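Local coordinates for protein profilin I (Acanthamoeba castellanii, PDB 1ACF) that binds monomeric actin and phosphatidylinositol 4,5-bisphosphate, restraining actin polymerization at high concentration and promoting it at low concentration, at residues G14-L24 with K93-I104. Residues are numbered along the deposited sequence; the frame is centred on the assembly and turned at random.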
ATOM      1  N   GLY A  14       9.499  10.882   3.641  1.00 10.59           N
ATOM      2  CA  GLY A  14       9.261  11.628   2.424  1.00 11.78           C
ATOM      3  C   GLY A  14       9.297  10.894   1.141  1.00 11.58           C
ATOM      4  O   GLY A  14       9.396  11.513   0.054  1.00 15.34           O
ATOM      5  N   ALA A  15       9.289   9.582   1.171  1.00 13.50           N
ATOM      6  CA  ALA A  15       9.344   8.711  -0.025  1.00 10.48           C
ATOM      7  C   ALA A  15       7.911   8.310  -0.390  1.00  9.46           C
ATOM      8  O   ALA A  15       7.606   7.727  -1.430  1.00  7.36           O
ATOM      9  CB  ALA A  15      10.226   7.517   0.288  1.00 13.32           C
ATOM     10  N   VAL A  16       7.059   8.684   0.581  1.00 10.75           N
ATOM     11  CA  VAL A  16       5.605   8.370   0.462  1.00 14.17           C
ATOM     12  C   VAL A  16       4.833   9.571   0.977  1.00 13.63           C
ATOM     13  O   VAL A  16       5.299  10.163   1.959  1.00 17.90           O
ATOM     14  CB  VAL A  16       5.399   7.037   1.260  1.00 16.91           C
ATOM     15  CG1 VAL A  16       4.141   6.921   2.055  1.00 12.82           C
ATOM     16  CG2 VAL A  16       5.555   5.825   0.315  1.00 11.91           C
ATOM     17  N   THR A  17       3.743   9.929   0.369  1.00 11.88           N
ATOM     18  CA  THR A  17       2.895  11.044   0.692  1.00  8.75           C
ATOM     19  C   THR A  17       1.813  10.722   1.683  1.00  8.73           C
ATOM     20  O   THR A  17       1.559  11.567   2.552  1.00 11.33           O
ATOM     21  CB  THR A  17       2.217  11.660  -0.613  1.00 13.91           C
ATOM     22  OG1 THR A  17       3.315  12.396  -1.266  1.00 19.76           O
ATOM     23  CG2 THR A  17       1.052  12.621  -0.335  1.00 14.01           C
ATOM     24  N   GLN A  18       1.117   9.620   1.481  1.00  5.19           N
ATOM     25  CA  GLN A  18       0.008   9.109   2.289  1.00  5.61           C
ATOM     26  C   GLN A  18       0.266   7.583   2.479  1.00  7.96           C
ATOM     27  O   GLN A  18       0.664   6.980   1.445  1.00  8.05           O
ATOM     28  CB  GLN A  18      -1.329   9.196   1.505  1.00  8.07           C
ATOM     29  CG  GLN A  18      -1.653  10.613   1.051  1.00  7.57           C
ATOM     30  CD  GLN A  18      -2.950  10.792   0.354  1.00  6.61           C
ATOM     31  OE1 GLN A  18      -3.941  11.260   0.934  1.00 11.55           O
ATOM     32  NE2 GLN A  18      -3.009  10.422  -0.902  1.00  6.53           N
ATOM     33  N   ALA A  19       0.039   7.111   3.666  1.00  3.88           N
ATOM     34  CA  ALA A  19       0.263   5.632   3.951  1.00  5.74           C
ATOM     35  C   ALA A  19      -0.787   5.093   4.894  1.00  3.85           C
ATOM     36  O   ALA A  19      -1.382   5.745   5.777  1.00  2.95           O
ATOM     37  CB  ALA A  19       1.678   5.428   4.465  1.00  2.00           C
ATOM     38  N   ALA A  20      -1.110   3.833   4.718  1.00  7.30           N
ATOM     39  CA  ALA A  20      -2.077   3.156   5.618  1.00  5.90           C
ATOM     40  C   ALA A  20      -1.505   1.742   5.878  1.00  8.50           C
ATOM     41  O   ALA A  20      -0.646   1.318   5.092  1.00  7.90           O
ATOM     42  CB  ALA A  20      -3.474   3.082   5.070  1.00  8.06           C
ATOM     43  N   ILE A  21      -1.982   1.145   6.957  1.00  6.80           N
ATOM     44  CA  ILE A  21      -1.611  -0.227   7.320  1.00  7.29           C
ATOM     45  C   ILE A  21      -2.911  -1.000   7.527  1.00  4.07           C
ATOM     46  O   ILE A  21      -3.730  -0.592   8.384  1.00  3.88           O
ATOM     47  CB  ILE A  21      -0.644  -0.427   8.512  1.00  6.35           C
ATOM     48  CG1 ILE A  21       0.830  -0.121   8.192  1.00  2.42           C
ATOM     49  CG2 ILE A  21      -0.775  -1.926   8.946  1.00 11.37           C
ATOM     50  CD1 ILE A  21       1.679  -0.055   9.508  1.00  2.07           C
ATOM     51  N   LEU A  22      -3.073  -2.003   6.665  1.00  2.56           N
ATOM     52  CA  LEU A  22      -4.295  -2.817   6.815  1.00  5.91           C
ATOM     53  C   LEU A  22      -4.082  -4.249   7.353  1.00  7.02           C
ATOM     54  O   LEU A  22      -3.010  -4.852   7.326  1.00  9.72           O
ATOM     55  CB  LEU A  22      -4.935  -2.976   5.437  1.00  6.23           C
ATOM     56  CG  LEU A  22      -5.650  -1.935   4.652  1.00  6.97           C
ATOM     57  CD1 LEU A  22      -5.019  -0.580   4.785  1.00  8.17           C
ATOM     58  CD2 LEU A  22      -5.669  -2.474   3.227  1.00 11.28           C
ATOM     59  N   GLY A  23      -5.222  -4.798   7.718  1.00  6.95           N
ATOM     60  CA  GLY A  23      -5.436  -6.167   8.157  1.00  9.35           C
ATOM     61  C   GLY A  23      -5.845  -6.948   6.876  1.00 11.77           C
ATOM     62  O   GLY A  23      -6.328  -6.397   5.904  1.00  9.50           O
ATOM     63  N   LEU A  24      -5.628  -8.262   6.937  1.00 14.40           N
ATOM     64  CA  LEU A  24      -5.948  -9.192   5.838  1.00 11.10           C
ATOM     65  C   LEU A  24      -7.440  -9.290   5.683  1.00  9.29           C
ATOM     66  O   LEU A  24      -7.887  -9.841   4.638  1.00 14.12           O
ATOM     67  CB  LEU A  24      -5.136 -10.493   6.015  1.00 10.52           C
ATOM     68  CG  LEU A  24      -3.633 -10.477   5.824  1.00  8.31           C
ATOM     69  CD1 LEU A  24      -3.059 -11.905   5.890  1.00  7.28           C
ATOM     70  CD2 LEU A  24      -3.273  -9.913   4.459  1.00  9.02           C
ATOM     71  N   LYS A  93       0.752 -10.801   8.321  1.00  6.16           N
ATOM     72  CA  LYS A  93      -0.583 -10.479   8.875  1.00  6.15           C
ATOM     73  C   LYS A  93      -1.220  -9.154   8.457  1.00  5.86           C
ATOM     74  O   LYS A  93      -2.328  -8.845   8.954  1.00  7.10           O
ATOM     75  CB  LYS A  93      -0.445 -10.398  10.429  1.00  4.28           C
ATOM     76  CG  LYS A  93      -0.143 -11.732  11.052  1.00 10.48           C
ATOM     77  CD  LYS A  93       0.556 -11.558  12.412  1.00 10.79           C
ATOM     78  CE  LYS A  93       1.081 -12.970  12.764  1.00 11.49           C
ATOM     79  NZ  LYS A  93       2.258 -13.240  11.880  1.00  5.53           N
ATOM     80  N   ALA A  94      -0.545  -8.360   7.645  1.00  7.03           N
ATOM     81  CA  ALA A  94      -0.993  -7.007   7.298  1.00  8.73           C
ATOM     82  C   ALA A  94      -0.597  -6.624   5.890  1.00  7.95           C
ATOM     83  O   ALA A  94       0.171  -7.344   5.231  1.00  7.98           O
ATOM     84  CB  ALA A  94      -0.242  -6.002   8.243  1.00  2.00           C
ATOM     85  N   ILE A  95      -1.184  -5.475   5.519  1.00  8.78           N
ATOM     86  CA  ILE A  95      -0.870  -4.903   4.196  1.00  8.13           C
ATOM     87  C   ILE A  95      -0.457  -3.419   4.359  1.00  3.72           C
ATOM     88  O   ILE A  95      -1.202  -2.684   4.971  1.00  2.00           O
ATOM     89  CB  ILE A  95      -2.017  -4.974   3.154  1.00  6.56           C
ATOM     90  CG1 ILE A  95      -2.589  -6.412   3.063  1.00  8.45           C
ATOM     91  CG2 ILE A  95      -1.351  -4.542   1.789  1.00  5.39           C
ATOM     92  CD1 ILE A  95      -4.052  -6.494   2.502  1.00  3.47           C
ATOM     93  N   LEU A  96       0.683  -3.147   3.776  1.00  3.25           N
ATOM     94  CA  LEU A  96       1.272  -1.811   3.746  1.00  7.30           C
ATOM     95  C   LEU A  96       0.850  -1.130   2.422  1.00  7.68           C
ATOM     96  O   LEU A  96       0.956  -1.792   1.392  1.00  9.56           O
ATOM     97  CB  LEU A  96       2.786  -1.726   3.853  1.00  4.69           C
ATOM     98  CG  LEU A  96       3.512  -2.382   4.959  1.00  6.51           C
ATOM     99  CD1 LEU A  96       4.984  -2.070   5.015  1.00  5.06           C
ATOM    100  CD2 LEU A  96       2.833  -1.944   6.277  1.00 12.43           C
ATOM    101  N   VAL A  97       0.394   0.123   2.601  1.00 10.92           N
ATOM    102  CA  VAL A  97       0.025   0.964   1.441  1.00  9.83           C
ATOM    103  C   VAL A  97       0.825   2.288   1.511  1.00  7.21           C
ATOM    104  O   VAL A  97       0.642   3.040   2.485  1.00  8.35           O
ATOM    105  CB  VAL A  97      -1.465   1.261   1.300  1.00 12.71           C
ATOM    106  CG1 VAL A  97      -1.642   1.976  -0.078  1.00 15.38           C
ATOM    107  CG2 VAL A  97      -2.413   0.096   1.419  1.00  9.30           C
ATOM    108  N   GLY A  98       1.611   2.503   0.520  1.00  4.58           N
ATOM    109  CA  GLY A  98       2.442   3.711   0.375  1.00  5.54           C
ATOM    110  C   GLY A  98       2.132   4.421  -0.950  1.00  4.28           C
ATOM    111  O   GLY A  98       2.645   4.052  -2.033  1.00  2.01           O
ATOM    112  N   VAL A  99       1.311   5.490  -0.830  1.00  5.26           N
ATOM    113  CA  VAL A  99       0.939   6.290  -2.033  1.00  8.68           C
ATOM    114  C   VAL A  99       2.012   7.349  -2.369  1.00  7.02           C
ATOM    115  O   VAL A  99       2.525   7.991  -1.413  1.00  7.25           O
ATOM    116  CB  VAL A  99      -0.422   6.967  -1.786  1.00  9.51           C
ATOM    117  CG1 VAL A  99      -0.724   8.010  -2.874  1.00 14.03           C
ATOM    118  CG2 VAL A  99      -1.594   6.049  -1.653  1.00  6.39           C
ATOM    119  N   TYR A 100       2.395   7.563  -3.624  1.00  6.90           N
ATOM    120  CA  TYR A 100       3.396   8.634  -3.900  1.00 11.12           C
ATOM    121  C   TYR A 100       2.887   9.600  -4.983  1.00 14.92           C
ATOM    122  O   TYR A 100       2.010   9.237  -5.810  1.00 17.73           O
ATOM    123  CB  TYR A 100       4.804   8.117  -4.298  1.00 10.04           C
ATOM    124  CG  TYR A 100       4.785   7.271  -5.551  1.00  9.85           C
ATOM    125  CD1 TYR A 100       4.410   5.920  -5.471  1.00  9.91           C
ATOM    126  CD2 TYR A 100       5.024   7.789  -6.817  1.00 10.97           C
ATOM    127  CE1 TYR A 100       4.342   5.106  -6.617  1.00  7.60           C
ATOM    128  CE2 TYR A 100       4.986   6.971  -7.954  1.00  9.81           C
ATOM    129  CZ  TYR A 100       4.628   5.637  -7.859  1.00  6.12           C
ATOM    130  OH  TYR A 100       4.551   4.808  -8.961  1.00  3.13           O
ATOM    131  N   ASN A 101       3.462  10.818  -5.027  1.00 16.73           N
ATOM    132  CA  ASN A 101       3.072  11.815  -6.056  1.00 18.76           C
ATOM    133  C   ASN A 101       4.241  12.017  -7.035  1.00 21.82           C
ATOM    134  O   ASN A 101       5.337  11.431  -6.911  1.00 22.10           O
ATOM    135  CB  ASN A 101       2.537  13.113  -5.508  1.00 13.15           C
ATOM    136  CG  ASN A 101       3.523  13.962  -4.762  1.00 16.82           C
ATOM    137  OD1 ASN A 101       4.748  13.735  -4.709  1.00 16.30           O
ATOM    138  ND2 ASN A 101       2.985  15.010  -4.095  1.00 15.75           N
ATOM    139  N   GLU A 102       3.939  12.842  -8.011  1.00 22.76           N
ATOM    140  CA  GLU A 102       4.872  13.188  -9.092  1.00 26.39           C
ATOM    141  C   GLU A 102       6.123  13.842  -8.587  1.00 25.50           C
ATOM    142  O   GLU A 102       7.102  14.053  -9.337  1.00 27.96           O
ATOM    143  CB  GLU A 102       4.195  14.150 -10.086  1.00 28.80           C
ATOM    144  CG  GLU A 102       2.764  13.839 -10.499  1.00 38.20           C
ATOM    145  CD  GLU A 102       1.635  13.855  -9.521  1.00 46.00           C
ATOM    146  OE1 GLU A 102       1.861  14.370  -8.391  1.00 46.44           O
ATOM    147  OE2 GLU A 102       0.510  13.385  -9.805  1.00 50.32           O
ATOM    148  N   LYS A 103       6.165  14.188  -7.320  1.00 27.54           N
ATOM    149  CA  LYS A 103       7.369  14.854  -6.747  1.00 28.69           C
ATOM    150  C   LYS A 103       8.293  13.826  -6.110  1.00 27.34           C
ATOM    151  O   LYS A 103       9.311  14.211  -5.496  1.00 29.94           O
ATOM    152  CB  LYS A 103       7.039  15.900  -5.697  1.00 32.62           C
ATOM    153  CG  LYS A 103       6.926  17.358  -6.050  1.00 38.11           C
ATOM    154  CD  LYS A 103       5.607  17.815  -6.625  1.00 41.39           C
ATOM    155  CE  LYS A 103       4.478  17.815  -5.634  1.00 44.56           C
ATOM    156  NZ  LYS A 103       4.764  18.736  -4.496  1.00 46.15           N
ATOM    157  N   ILE A 104       7.898  12.559  -6.199  1.00 24.65           N
ATOM    158  CA  ILE A 104       8.677  11.458  -5.625  1.00 20.97           C
ATOM    159  C   ILE A 104       9.133  10.469  -6.705  1.00 16.82           C
ATOM    160  O   ILE A 104       8.470  10.170  -7.676  1.00 15.87           O
ATOM    161  CB  ILE A 104       7.886  10.701  -4.485  1.00 21.18           C
ATOM    162  CG1 ILE A 104       7.755  11.630  -3.257  1.00 17.29           C
ATOM    163  CG2 ILE A 104       8.499   9.290  -4.116  1.00 15.13           C
ATOM    164  CD1 ILE A 104       6.481  11.328  -2.428  1.00 15.81           C
TER
HETATM  165  O   HOH W   1      -4.970 -10.005   9.583  1.00  8.64           O
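Strand 18-23 pairs antiparallel with strand 94-100, the second and third strands from the 28-31 edge of the profilin sheet, in a buried ladder between the first strand of the chain and the last. The pairs Ala20 with Val97 and Leu22 with Ile95 exchange two backbone bonds each. At the Gln18 end the pattern slips by one residue: Val99 N donates to Gln18 O, but Val99 O takes Thr17 N at 2.9 Å, and Gln18 N, buried here, has no partner in the model. Between rungs the chains also meet through carbon: Ala19 CA lies 3.0 Å from Val97 O, a CA-H...O contact.

On the face of Ile21 and Leu96, these side chains run side by side, and Ile21 CG1 presses on Leu96 CD2 at 3.3 Å, tighter than normal van der Waals contact. Ile21 CG1 lies beside its own backbone N (chi1 -76°), which leaves CG2 directed at Ala94 CB. Further along, Val16 lays CG2 over the bare backbone of Gly98, 3.8 Å from its CA. Helix 106-121 packs against this face through Leu96 and Tyr100.

On the face of Gln18, Leu22 and Val97, Leu22 CD1 reaches Val97 CG2 at 4.3 Å, and the extended Gln18 chain runs alongside Val99. Leu24 crosses Ile95 at about a right angle, CD2 meeting CG1 at 3.8 Å, and one water links Leu24 N to Lys93 O. At the other end Ile104, closing a type I turn from Asn101, sets CG2 3.2 Å from Ala15 O.

Strands 28-31 and 84-90 flank the pair, completing part of the antiparallel sheet, backed by helix 106-121 on the face of Leu96, that characterises the profilin fold.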